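Protein TP_0956 (Treponema pallidum subsp. pallidum, PDB 3U64) is a lipoprotein that probably serves as the T-component of a TRAP transporter, offering a helical, tetratricopeptide-like scaffold for protein partners in ligand uptake. Local coordinates at residues V54-H59 with A114-S119; V72-I77 with L155-T160; A64-S69 with R149-T154; E131-D136 with T160-A165; L43-L48 with N81-T86. All coordinates share one frame; numbering follows the deposited sequence.

Contact 1: V54-H59 with A114-S119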
# COMPACT_ATOMS: atom_id res chain seq x y z
N VAL A 54 -8.04 -8.69 5.53
CA VAL A 54 -8.72 -9.91 5.12
C VAL A 54 -8.80 -10.94 6.24
O VAL A 54 -9.86 -11.52 6.49
CB VAL A 54 -8.09 -10.53 3.86
CG1 VAL A 54 -8.64 -11.92 3.63
CG2 VAL A 54 -8.36 -9.63 2.65
N TYR A 55 -7.69 -11.16 6.94
CA TYR A 55 -7.71 -12.11 8.04
C TYR A 55 -8.68 -11.63 9.10
O TYR A 55 -9.43 -12.41 9.69
CB TYR A 55 -6.34 -12.27 8.67
CG TYR A 55 -5.48 -13.31 7.99
CD1 TYR A 55 -4.74 -13.00 6.86
CD2 TYR A 55 -5.41 -14.61 8.48
CE1 TYR A 55 -3.94 -13.96 6.23
CE2 TYR A 55 -4.62 -15.57 7.87
CZ TYR A 55 -3.89 -15.24 6.74
OH TYR A 55 -3.10 -16.20 6.14
N GLU A 56 -8.65 -10.33 9.34
CA GLU A 56 -9.50 -9.76 10.35
C GLU A 56 -10.95 -10.04 10.00
O GLU A 56 -11.72 -10.43 10.86
CB GLU A 56 -9.23 -8.26 10.48
CG GLU A 56 -9.63 -7.65 11.79
CD GLU A 56 -9.14 -6.21 11.90
OE1 GLU A 56 -8.54 -5.73 10.93
OE2 GLU A 56 -9.35 -5.56 12.95
N ALA A 57 -11.31 -9.84 8.73
CA ALA A 57 -12.69 -10.08 8.30
C ALA A 57 -13.07 -11.57 8.40
O ALA A 57 -14.17 -11.92 8.84
CB ALA A 57 -12.92 -9.55 6.88
N LEU A 58 -12.15 -12.45 8.01
CA LEU A 58 -12.38 -13.88 8.13
C LEU A 58 -12.63 -14.24 9.59
O LEU A 58 -13.52 -15.03 9.90
CB LEU A 58 -11.20 -14.67 7.59
CG LEU A 58 -11.09 -14.62 6.07
CD1 LEU A 58 -9.93 -15.48 5.58
CD2 LEU A 58 -12.41 -15.09 5.46
N HIS A 59 -11.84 -13.65 10.48
CA HIS A 59 -11.99 -13.95 11.89
C HIS A 59 -13.36 -13.56 12.42
O HIS A 59 -13.94 -14.27 13.24
CB HIS A 59 -10.93 -13.20 12.68
CG HIS A 59 -11.26 -13.06 14.13
ND1 HIS A 59 -11.31 -14.14 14.99
CD2 HIS A 59 -11.58 -11.97 14.88
CE1 HIS A 59 -11.63 -13.72 16.20
NE2 HIS A 59 -11.79 -12.41 16.16
N ALA A 114 -3.22 -8.69 20.67
CA ALA A 114 -3.30 -9.56 21.85
C ALA A 114 -4.74 -10.01 22.11
O ALA A 114 -4.97 -11.16 22.49
CB ALA A 114 -2.73 -8.90 23.07
N ARG A 115 -5.68 -9.10 21.91
CA ARG A 115 -7.09 -9.37 22.18
C ARG A 115 -7.70 -10.32 21.15
O ARG A 115 -8.58 -11.13 21.48
CB ARG A 115 -7.89 -8.06 22.23
CG ARG A 115 -7.52 -7.18 23.40
CD ARG A 115 -8.31 -5.87 23.44
NE ARG A 115 -7.59 -4.88 24.24
CZ ARG A 115 -8.10 -3.73 24.67
NH1 ARG A 115 -9.36 -3.43 24.40
NH2 ARG A 115 -7.35 -2.90 25.39
N TYR A 116 -7.26 -10.20 19.90
CA TYR A 116 -7.66 -11.15 18.87
C TYR A 116 -7.18 -12.56 19.22
O TYR A 116 -7.94 -13.52 19.11
CB TYR A 116 -7.12 -10.73 17.50
CG TYR A 116 -7.97 -9.71 16.79
CD1 TYR A 116 -9.34 -9.64 17.01
CD2 TYR A 116 -7.41 -8.82 15.89
CE1 TYR A 116 -10.13 -8.70 16.34
CE2 TYR A 116 -8.18 -7.88 15.23
CZ TYR A 116 -9.53 -7.82 15.45
OH TYR A 116 -10.28 -6.89 14.78
N ALA A 117 -5.92 -12.70 19.64
CA ALA A 117 -5.37 -14.02 19.97
C ALA A 117 -6.05 -14.58 21.21
O ALA A 117 -6.33 -15.79 21.31
CB ALA A 117 -3.85 -13.97 20.14
N LEU A 118 -6.33 -13.69 22.16
CA LEU A 118 -7.00 -14.09 23.39
C LEU A 118 -8.37 -14.72 23.09
O LEU A 118 -8.87 -15.53 23.87
CB LEU A 118 -7.15 -12.87 24.30
CG LEU A 118 -7.89 -13.03 25.62
CD1 LEU A 118 -7.18 -14.07 26.51
CD2 LEU A 118 -7.98 -11.68 26.32
N SER A 119 -8.99 -14.37 21.96
CA SER A 119 -10.30 -14.95 21.69
C SER A 119 -10.19 -16.44 21.32
O SER A 119 -11.16 -17.18 21.44
CB SER A 119 -11.13 -14.15 20.68
OG SER A 119 -10.49 -14.06 19.43

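Contact 2: V72-I77 with L155-T160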
# COMPACT_ATOMS: atom_id res chain seq x y z
N VAL A 72 -4.69 -13.91 13.04
CA VAL A 72 -4.86 -12.48 12.89
C VAL A 72 -4.20 -11.74 14.06
O VAL A 72 -3.57 -10.70 13.85
CB VAL A 72 -6.33 -12.06 12.69
CG1 VAL A 72 -7.15 -12.34 13.95
CG2 VAL A 72 -6.43 -10.58 12.29
N GLY A 73 -4.29 -12.29 15.26
CA GLY A 73 -3.61 -11.71 16.42
C GLY A 73 -2.11 -11.60 16.22
O GLY A 73 -1.52 -10.55 16.43
N ARG A 74 -1.48 -12.70 15.81
CA ARG A 74 -0.04 -12.75 15.59
C ARG A 74 0.36 -11.73 14.53
O ARG A 74 1.37 -11.03 14.67
CB ARG A 74 0.38 -14.19 15.17
CG ARG A 74 1.73 -14.29 14.46
CD ARG A 74 2.08 -15.74 14.08
NE ARG A 74 0.94 -16.44 13.49
CZ ARG A 74 0.63 -17.71 13.73
NH1 ARG A 74 1.38 -18.44 14.55
NH2 ARG A 74 -0.43 -18.26 13.14
N LEU A 75 -0.44 -11.65 13.48
CA LEU A 75 -0.18 -10.75 12.37
C LEU A 75 -0.13 -9.28 12.80
O LEU A 75 0.79 -8.54 12.40
CB LEU A 75 -1.26 -10.93 11.32
CG LEU A 75 -0.77 -11.03 9.89
CD1 LEU A 75 0.54 -11.80 9.82
CD2 LEU A 75 -1.85 -11.68 9.05
N TYR A 76 -1.13 -8.85 13.57
CA TYR A 76 -1.14 -7.49 14.09
C TYR A 76 0.08 -7.21 14.95
O TYR A 76 0.69 -6.14 14.83
CB TYR A 76 -2.43 -7.19 14.87
CG TYR A 76 -3.49 -6.60 13.96
CD1 TYR A 76 -4.51 -7.38 13.44
CD2 TYR A 76 -3.41 -5.27 13.56
CE1 TYR A 76 -5.46 -6.85 12.58
CE2 TYR A 76 -4.35 -4.72 12.70
CZ TYR A 76 -5.37 -5.52 12.21
OH TYR A 76 -6.31 -5.00 11.34
N ILE A 77 0.45 -8.17 15.80
CA ILE A 77 1.60 -7.97 16.70
C ILE A 77 2.93 -7.87 15.93
O ILE A 77 3.77 -7.01 16.23
CB ILE A 77 1.68 -9.08 17.78
CG1 ILE A 77 0.49 -8.95 18.73
CG2 ILE A 77 2.99 -8.96 18.58
CD1 ILE A 77 0.22 -10.18 19.54
N LEU A 155 -1.00 -18.64 24.21
CA LEU A 155 -0.46 -18.04 25.43
C LEU A 155 0.70 -17.11 25.07
O LEU A 155 0.82 -15.98 25.58
CB LEU A 155 0.00 -19.14 26.40
CG LEU A 155 -1.19 -19.89 26.98
CD1 LEU A 155 -0.79 -21.13 27.75
CD2 LEU A 155 -2.00 -18.96 27.85
N TYR A 156 1.55 -17.60 24.18
CA TYR A 156 2.76 -16.89 23.80
C TYR A 156 2.41 -15.56 23.14
O TYR A 156 2.99 -14.54 23.48
CB TYR A 156 3.63 -17.74 22.86
CG TYR A 156 4.73 -16.94 22.16
CD1 TYR A 156 5.84 -16.48 22.86
CD2 TYR A 156 4.64 -16.63 20.81
CE1 TYR A 156 6.83 -15.74 22.24
CE2 TYR A 156 5.63 -15.88 20.17
CZ TYR A 156 6.72 -15.43 20.90
OH TYR A 156 7.72 -14.69 20.29
N TRP A 157 1.47 -15.58 22.19
CA TRP A 157 1.14 -14.39 21.42
C TRP A 157 0.38 -13.35 22.23
O TRP A 157 0.69 -12.17 22.18
CB TRP A 157 0.45 -14.76 20.09
CG TRP A 157 1.50 -15.19 19.08
CD1 TRP A 157 1.75 -16.46 18.63
CD2 TRP A 157 2.49 -14.35 18.46
NE1 TRP A 157 2.80 -16.44 17.74
CE2 TRP A 157 3.29 -15.17 17.64
CE3 TRP A 157 2.76 -12.97 18.51
CZ2 TRP A 157 4.34 -14.66 16.86
CZ3 TRP A 157 3.82 -12.47 17.74
CH2 TRP A 157 4.59 -13.32 16.93
N VAL A 158 -0.58 -13.81 23.04
CA VAL A 158 -1.33 -12.93 23.93
C VAL A 158 -0.38 -12.26 24.92
O VAL A 158 -0.37 -11.03 25.05
CB VAL A 158 -2.44 -13.70 24.71
CG1 VAL A 158 -3.05 -12.81 25.76
CG2 VAL A 158 -3.51 -14.19 23.76
N GLY A 159 0.43 -13.07 25.61
CA GLY A 159 1.38 -12.54 26.57
C GLY A 159 2.34 -11.56 25.91
O GLY A 159 2.66 -10.49 26.46
N THR A 160 2.82 -11.92 24.72
CA THR A 160 3.77 -11.05 24.01
C THR A 160 3.13 -9.72 23.63
O THR A 160 3.74 -8.68 23.79
CB THR A 160 4.32 -11.72 22.77
OG1 THR A 160 5.05 -12.90 23.15
CG2 THR A 160 5.22 -10.78 21.95

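Contact 3: A64-S69 with R149-T154. With SO4 (sulfate ion), chain E.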
# COMPACT_ATOMS: atom_id res chain seq x y z
N ALA A 64 -15.35 -18.63 16.05
CA ALA A 64 -15.04 -19.84 16.81
C ALA A 64 -13.89 -20.60 16.20
O ALA A 64 -13.48 -21.66 16.69
CB ALA A 64 -16.25 -20.75 16.93
N HIS A 65 -13.36 -20.07 15.10
CA HIS A 65 -12.18 -20.68 14.51
C HIS A 65 -10.95 -20.18 15.27
O HIS A 65 -10.55 -19.02 15.16
CB HIS A 65 -12.07 -20.37 13.02
CG HIS A 65 -11.16 -21.29 12.29
ND1 HIS A 65 -9.78 -21.23 12.40
CD2 HIS A 65 -11.41 -22.33 11.46
CE1 HIS A 65 -9.23 -22.17 11.66
NE2 HIS A 65 -10.20 -22.86 11.08
N ARG A 66 -10.37 -21.08 16.05
CA ARG A 66 -9.25 -20.73 16.91
C ARG A 66 -8.01 -20.37 16.10
O ARG A 66 -7.31 -19.42 16.44
CB ARG A 66 -8.96 -21.87 17.87
CG ARG A 66 -10.11 -22.15 18.84
CD ARG A 66 -9.62 -23.09 19.92
NE ARG A 66 -8.48 -22.52 20.64
CZ ARG A 66 -7.74 -23.18 21.52
NH1 ARG A 66 -8.01 -24.45 21.77
NH2 ARG A 66 -6.73 -22.58 22.13
N GLY A 67 -7.76 -21.12 15.03
CA GLY A 67 -6.65 -20.84 14.16
C GLY A 67 -6.68 -19.43 13.57
O GLY A 67 -5.64 -18.76 13.48
N LEU A 68 -7.88 -18.98 13.18
CA LEU A 68 -8.04 -17.65 12.58
C LEU A 68 -7.85 -16.55 13.62
O LEU A 68 -7.23 -15.53 13.33
CB LEU A 68 -9.41 -17.51 11.90
CG LEU A 68 -9.42 -17.76 10.40
CD1 LEU A 68 -10.84 -17.62 9.84
CD2 LEU A 68 -8.48 -16.78 9.74
N SER A 69 -8.42 -16.76 14.80
CA SER A 69 -8.18 -15.87 15.94
C SER A 69 -6.70 -15.68 16.18
O SER A 69 -6.22 -14.54 16.23
CB SER A 69 -8.84 -16.42 17.21
OG SER A 69 -10.24 -16.20 17.18
N ARG A 149 -0.71 -28.11 26.04
CA ARG A 149 0.33 -27.81 25.06
C ARG A 149 -0.30 -27.22 23.81
O ARG A 149 0.33 -26.43 23.11
CB ARG A 149 1.14 -29.05 24.74
CG ARG A 149 2.17 -29.39 25.82
CD ARG A 149 2.71 -30.82 25.72
NE ARG A 149 3.80 -30.95 24.77
CZ ARG A 149 5.07 -30.65 25.03
NH1 ARG A 149 5.41 -30.17 26.22
NH2 ARG A 149 6.01 -30.83 24.11
N VAL A 150 -1.54 -27.61 23.54
CA VAL A 150 -2.27 -27.10 22.39
C VAL A 150 -2.48 -25.58 22.49
O VAL A 150 -2.62 -24.91 21.47
CB VAL A 150 -3.61 -27.87 22.23
CG1 VAL A 150 -4.61 -27.10 21.41
CG2 VAL A 150 -3.35 -29.23 21.61
N ASP A 151 -2.47 -25.05 23.72
CA ASP A 151 -2.73 -23.62 23.97
C ASP A 151 -1.47 -22.75 24.02
O ASP A 151 -1.55 -21.54 24.20
CB ASP A 151 -3.49 -23.45 25.29
CG ASP A 151 -4.76 -24.26 25.33
OD1 ASP A 151 -5.55 -24.14 24.38
OD2 ASP A 151 -4.96 -25.02 26.31
N VAL A 152 -0.31 -23.38 23.85
CA VAL A 152 0.95 -22.68 24.05
C VAL A 152 1.16 -21.55 23.04
O VAL A 152 1.52 -20.45 23.42
CB VAL A 152 2.14 -23.65 24.05
CG1 VAL A 152 3.44 -22.88 24.00
CG2 VAL A 152 2.06 -24.55 25.30
N GLY A 153 0.91 -21.82 21.76
CA GLY A 153 0.98 -20.77 20.75
C GLY A 153 0.18 -19.54 21.16
O GLY A 153 0.66 -18.40 21.06
N THR A 154 -1.02 -19.78 21.65
CA THR A 154 -1.94 -18.69 21.98
C THR A 154 -1.43 -17.91 23.19
O THR A 154 -1.41 -16.68 23.18
CB THR A 154 -3.38 -19.22 22.20
OG1 THR A 154 -3.76 -20.04 21.08
CG2 THR A 154 -4.39 -18.07 22.34
S SO4 E . 9.61 -29.92 25.67
O1 SO4 E . 8.86 -30.14 24.43
O2 SO4 E . 8.78 -30.19 26.85
O3 SO4 E . 10.77 -30.82 25.65
O4 SO4 E . 10.07 -28.53 25.72

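Contact 4: E131-D136 with T160-A165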
# COMPACT_ATOMS: atom_id res chain seq x y z
N GLU A 131 -11.70 -14.56 34.13
CA GLU A 131 -10.87 -15.19 35.14
C GLU A 131 -9.46 -14.65 35.08
O GLU A 131 -8.91 -14.20 36.08
CB GLU A 131 -10.85 -16.71 34.93
CG GLU A 131 -12.21 -17.34 35.06
CD GLU A 131 -12.89 -16.97 36.36
OE1 GLU A 131 -12.33 -17.32 37.43
OE2 GLU A 131 -13.96 -16.33 36.32
N VAL A 132 -8.88 -14.68 33.88
CA VAL A 132 -7.46 -14.40 33.74
C VAL A 132 -7.16 -12.95 34.13
O VAL A 132 -6.08 -12.65 34.60
CB VAL A 132 -6.95 -14.73 32.30
CG1 VAL A 132 -7.23 -13.59 31.33
CG2 VAL A 132 -5.47 -15.05 32.32
N PHE A 133 -8.13 -12.06 33.96
CA PHE A 133 -7.91 -10.66 34.34
C PHE A 133 -8.62 -10.27 35.65
O PHE A 133 -8.80 -9.08 35.92
CB PHE A 133 -8.36 -9.72 33.22
CG PHE A 133 -7.49 -9.78 31.99
CD1 PHE A 133 -6.14 -9.45 32.07
CD2 PHE A 133 -8.01 -10.13 30.76
CE1 PHE A 133 -5.33 -9.49 30.94
CE2 PHE A 133 -7.21 -10.15 29.62
CZ PHE A 133 -5.87 -9.84 29.72
N SER A 134 -9.02 -11.27 36.44
CA SER A 134 -9.78 -11.04 37.66
C SER A 134 -9.00 -10.27 38.74
O SER A 134 -9.59 -9.65 39.63
CB SER A 134 -10.26 -12.37 38.24
OG SER A 134 -9.14 -13.19 38.55
N GLY A 135 -7.67 -10.31 38.67
CA GLY A 135 -6.83 -9.78 39.73
C GLY A 135 -6.77 -10.71 40.94
O GLY A 135 -6.09 -10.43 41.93
N ASP A 136 -7.50 -11.82 40.86
CA ASP A 136 -7.53 -12.85 41.90
C ASP A 136 -6.53 -13.94 41.52
O ASP A 136 -6.74 -14.66 40.54
CB ASP A 136 -8.94 -13.44 42.01
CG ASP A 136 -9.05 -14.54 43.07
OD1 ASP A 136 -8.06 -15.26 43.34
OD2 ASP A 136 -10.16 -14.69 43.63
N THR A 160 2.82 -11.92 24.72
CA THR A 160 3.77 -11.05 24.01
C THR A 160 3.13 -9.72 23.63
O THR A 160 3.74 -8.68 23.79
CB THR A 160 4.32 -11.72 22.77
OG1 THR A 160 5.05 -12.90 23.15
CG2 THR A 160 5.22 -10.78 21.95
N GLY A 161 1.89 -9.78 23.12
CA GLY A 161 1.17 -8.57 22.74
C GLY A 161 1.05 -7.60 23.89
O GLY A 161 1.31 -6.40 23.76
N TYR A 162 0.68 -8.12 25.05
CA TYR A 162 0.50 -7.27 26.23
C TYR A 162 1.83 -6.70 26.75
O TYR A 162 1.91 -5.52 27.08
CB TYR A 162 -0.29 -7.99 27.33
CG TYR A 162 -1.80 -7.98 27.11
CD1 TYR A 162 -2.48 -9.14 26.74
CD2 TYR A 162 -2.54 -6.82 27.27
CE1 TYR A 162 -3.85 -9.14 26.53
CE2 TYR A 162 -3.92 -6.81 27.08
CZ TYR A 162 -4.57 -7.97 26.71
OH TYR A 162 -5.95 -7.97 26.50
N VAL A 163 2.86 -7.54 26.82
CA VAL A 163 4.19 -7.09 27.20
C VAL A 163 4.76 -6.05 26.22
O VAL A 163 5.42 -5.10 26.64
CB VAL A 163 5.17 -8.28 27.31
CG1 VAL A 163 6.60 -7.80 27.25
CG2 VAL A 163 4.91 -9.06 28.60
N ALA A 164 4.50 -6.23 24.92
CA ALA A 164 4.98 -5.26 23.94
C ALA A 164 4.21 -3.94 24.10
O ALA A 164 4.78 -2.86 23.94
CB ALA A 164 4.87 -5.80 22.51
N ALA A 165 2.92 -4.02 24.46
CA ALA A 165 2.16 -2.78 24.68
C ALA A 165 2.66 -2.05 25.92
O ALA A 165 2.75 -0.83 25.93
CB ALA A 165 0.64 -3.05 24.77

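Contact 5: L43-L48 with N81-T86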
# COMPACT_ATOMS: atom_id res chain seq x y z
N LEU A 43 8.19 -4.12 -0.01
CA LEU A 43 7.14 -4.95 -0.60
C LEU A 43 6.25 -5.56 0.48
O LEU A 43 5.03 -5.62 0.33
CB LEU A 43 7.73 -6.07 -1.47
CG LEU A 43 8.19 -5.65 -2.86
CD1 LEU A 43 8.95 -6.78 -3.55
CD2 LEU A 43 7.00 -5.22 -3.67
N VAL A 44 6.87 -6.02 1.56
CA VAL A 44 6.12 -6.58 2.67
C VAL A 44 5.27 -5.49 3.35
O VAL A 44 4.06 -5.65 3.48
CB VAL A 44 7.04 -7.29 3.66
CG1 VAL A 44 6.23 -7.94 4.74
CG2 VAL A 44 7.85 -8.36 2.92
N ALA A 45 5.90 -4.38 3.73
CA ALA A 45 5.22 -3.29 4.40
C ALA A 45 4.00 -2.83 3.63
O ALA A 45 2.97 -2.51 4.21
CB ALA A 45 6.20 -2.11 4.65
N GLN A 46 4.12 -2.76 2.31
CA GLN A 46 3.02 -2.24 1.49
C GLN A 46 1.92 -3.25 1.22
O GLN A 46 0.78 -2.87 0.94
CB GLN A 46 3.54 -1.68 0.17
CG GLN A 46 4.49 -0.51 0.37
CD GLN A 46 4.88 0.15 -0.92
OE1 GLN A 46 4.04 0.38 -1.79
NE2 GLN A 46 6.17 0.47 -1.06
N SER A 47 2.24 -4.53 1.31
CA SER A 47 1.23 -5.56 1.05
C SER A 47 0.56 -6.09 2.31
O SER A 47 -0.56 -6.56 2.25
CB SER A 47 1.80 -6.70 0.18
OG SER A 47 3.00 -7.20 0.72
N LEU A 48 1.22 -5.98 3.46
CA LEU A 48 0.66 -6.57 4.67
C LEU A 48 -0.71 -5.96 5.14
O LEU A 48 -1.58 -6.69 5.60
CB LEU A 48 1.69 -6.59 5.81
CG LEU A 48 2.61 -7.81 5.83
CD1 LEU A 48 3.49 -7.82 7.08
CD2 LEU A 48 1.78 -9.10 5.75
N ASN A 81 5.23 -4.43 15.43
CA ASN A 81 6.64 -4.33 15.75
C ASN A 81 7.49 -3.92 14.55
O ASN A 81 8.19 -2.91 14.57
CB ASN A 81 7.17 -5.65 16.29
CG ASN A 81 8.68 -5.64 16.44
OD1 ASN A 81 9.29 -4.58 16.59
ND2 ASN A 81 9.29 -6.81 16.38
N ALA A 82 7.43 -4.73 13.50
CA ALA A 82 8.30 -4.55 12.35
C ALA A 82 8.00 -3.28 11.56
O ALA A 82 8.92 -2.65 11.05
CB ALA A 82 8.25 -5.78 11.45
N PHE A 83 6.73 -2.88 11.45
CA PHE A 83 6.40 -1.80 10.52
C PHE A 83 5.80 -0.55 11.15
O PHE A 83 5.51 0.42 10.45
CB PHE A 83 5.58 -2.34 9.34
CG PHE A 83 6.30 -3.41 8.58
CD1 PHE A 83 7.40 -3.08 7.79
CD2 PHE A 83 5.92 -4.74 8.67
CE1 PHE A 83 8.10 -4.07 7.10
CE2 PHE A 83 6.61 -5.74 7.99
CZ PHE A 83 7.70 -5.40 7.20
N VAL A 84 5.63 -0.56 12.46
CA VAL A 84 5.20 0.65 13.15
C VAL A 84 6.24 1.11 14.17
O VAL A 84 6.82 2.20 14.03
CB VAL A 84 3.84 0.48 13.83
CG1 VAL A 84 3.43 1.77 14.52
CG2 VAL A 84 2.79 0.05 12.81
N GLN A 85 6.49 0.27 15.17
CA GLN A 85 7.40 0.61 16.24
C GLN A 85 8.82 0.80 15.76
O GLN A 85 9.48 1.78 16.09
CB GLN A 85 7.41 -0.45 17.34
CG GLN A 85 8.43 -0.10 18.45
CD GLN A 85 8.48 -1.09 19.61
OE1 GLN A 85 7.47 -1.74 19.96
NE2 GLN A 85 9.66 -1.22 20.21
N THR A 86 9.31 -0.17 15.00
CA THR A 86 10.70 -0.20 14.60
C THR A 86 11.09 1.04 13.77
O THR A 86 12.04 1.73 14.13
CB THR A 86 11.05 -1.53 13.92
OG1 THR A 86 11.19 -2.55 14.93
CG2 THR A 86 12.33 -1.43 13.13

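Contact 1: V54-H59 with A114-S119
E56, on helix 41-61, reaches toward Y116 on helix 96-124. The two local axes come no closer than 12.5 Å and diverge by 37°, so the contact is carried mainly by long side chains. E56 leaves with CG anti to the backbone N (chi1 -158°) and stays extended, which carries its carboxylate to the edge of the Y116 ring, near that ring's plane. There Y116 OH donates to E56 OE2; the modelled 2.4 Å is so short that its exact value is doubtful. The other oxygen, OE1, is held by K53 and Y76. One turn further on, H59 turns its imidazole toward the same tyrosine. The two rings meet obliquely, with centroids 5.2 Å apart, and H59 CE1 also lies 3.4 Å from S119 OG. That hydroxyl donates to Y116 O of its own helix at 2.6 Å and bonds to S69. Helix 66-89 touches both partners, with V72 against Y116 and S69 against H59, a layering of successive helices that suits a TPR-like solenoid. The K53 salt bridge and the two phenol partners, Y116 and Y76, are consistent with an ionised E56.

Contact 2: V72-I77 with L155-T160
The indole of W157 is approached from two directions by helix 66-89: R74 lies over a face and I77 at an edge. The face contact is CH-pi, with R74 CG 3.7 Å from the centroid of the six-membered ring and 19° off its normal. The arginine suits a partly exposed site because its methylenes cover the aromatic surface while a bend at chi3 (44°) stands the guanidinium steeply to the indole plane. Y156 CE2, from the preceding residue, lies over the rim of the opposite face. The apolar contact belongs to I77, whose CG2 meets W157 CZ3 at 3.7 Å near the ring plane; its CD1 lies against the carbonyl oxygen W157 O, 3.3 Å away. The local axes are 9.9 Å apart and cross at 38°. The contact joins helices 66-89 and 152-166 of the TPR-like array, and helix 96-124 packs against both, Y116 on V72 and A117 on V158. G73, with no side chain on the surface facing W157, suits this approach. Between the two segments the contact is non-polar; T160 OG1 donates within its own helix to Y156 O at 2.7 Å, from the face of that carbonyl opposite to T160 N. With the hydroxyl held there, T160 CG2 lies 4.4 Å from I77 CG2.

Contact 3: A64-S69 with R149-T154
R66 sends its side chain from the first turn of helix 66-89 toward D151, near the start of helix 152-166. Its CB points at the other segment, and with chi1 at -64° CG stands beside the backbone N. The chain runs past T123 and A124 of helix 96-124, then bends at chi3 (59°), a turn that aims the head group at the aspartate. NE bonds to S120 OG. NH1 lies 4.3 Å from V150 CG1, a loose apolar neighbour. NH2 carries the salt bridge: it donates to D151 OD1 at 3.0 Å, with an N-H...O angle of 164° and the oxygen close to the guanidinium plane. Both segments lie near the beginnings of helices in the TPR-like stack, and helix 96-124 lies against each, so the ion pair ties two regions that are distant in sequence. D151 OD2 is taken by Y125 OH and T148 N, which should fix the carboxylate's rotation. T154 OG1 comes within 4.0 Å of R66 NH2 and is itself bonded to S120. At the arginine's own helix start H65 is the N-cap, its ND1 accepting from L68 N at 3.0 Å; G67 leaves room for the imidazole. R149 turns elsewhere, making a cation-pi contact with W193 while NH2 donates to O1 of a sulfate ion at 2.9 Å. That sulfate, probably from the crystallisation liquor, is bonded also to S195 N, and the second bond from R149, NH1 to O2, is weak.

Contact 4: E131-D136 with T160-A165
Beside the pair F133-Y162, E131 O, in the last turn of helix 128-132, accepts two bonds from S134: OG donates at 2.7 Å, in the carbonyl plane, and the backbone N at 3.0 Å. The same hydroxyl accepts from D136 N, which makes S134 the head of an ST turn linking helix 128-132 to helix 137-144 in this TPR-like fold. Serine suits the place because one small hydroxyl can both donate and accept. G135, with phi at 76°, takes a backbone shape that comes easily without a side chain, and D136 then caps helix 137-144 through OD1 and R139 N. Across the contact, F133, the first residue to leave helical geometry, turns its ring toward helix 152-166. F133 and Y162 come from opposite directions and form an offset edge-to-face pair, centroids 5.6 Å apart and planes at 69°, with the edge of F133 toward the face of Y162. V132 CG1 lies over one face of the phenylalanine, and helix 176-192 adds T178 beside both rings, A181 beside F133 and A182 beside Y162. The touching point is the far corner of F133, where CZ stands 3.8 Å from Y162 CZ and 3.7 Å from Y162 OH.

Contact 5: L43-L48 with N81-T86
The F83 ring lies between two alanines. A45 occupies one face, its CA 4.0 Å above the ring plane and offset toward the rim, and A82 CB from the phenylalanine's own helix covers the opposite face. Alanine suits both places because a bare methyl lets the ring lie close to a helix backbone; A45 CB comes to 3.5 Å from F83 CD1. Larger aliphatic groups gather obliquely round the far side of the ring, V44 CG1 at 3.8 Å from F83 CZ and L48 CD1 at 3.9 Å from F83 CE2. With chi1 at -59°, CG of F83 lies beside the backbone N and anti to the carbonyl carbon, and the ring reaches across to these three residues of helix 41-61. The contact joins the consecutive helices 41-61 and 66-89 of the TPR-like array. Their local axes cross at -97°, a steep crossing, and the touch is carried by the single ring of F83. Helix 66-89 is irregular here: a wider pi-type turn spans 81-85, and N81 O receives T86 N at 3.0 Å, five residues on, together with T86 OG1 from above the carbonyl plane. On the other side S47 OG donates to L43 O at 2.6 Å, so this buried hydroxyl is satisfied by its own helix. F35 of helix 33-36 packs against V44 and L48, and helix 278-293 brings L279 to V44 and L283 to A82. Helix 96-124 backs V84, while a third subunit meets helix 41-61 through its Y76, P49 and L50, against L43, Q46 and S47.

Contacts 2 and 3 join the same two helices, 66-89 and 152-166; contact 5 shares the first of these and contact 4 the second. Contact 2 is nearest the chain's centre, about 8 Å between centres, and relies on aromatic and aliphatic packing; contact 3, some 17 Å out near the helix starts, relies on an ion pair. Contacts 1 and 5 share helix 41-61: contact 1 combines a hydrogen bond with an oblique ring pair, contact 5 is apolar. All five are only partly buried. Contact 1 meets contact 2 through E56 and Y76, and contact 3 through S119 and S69. Contact 4, the smallest, depends on one ring pair. Contacts 1, 2 and 5 border other subunits, whereas 3 and 4 do not.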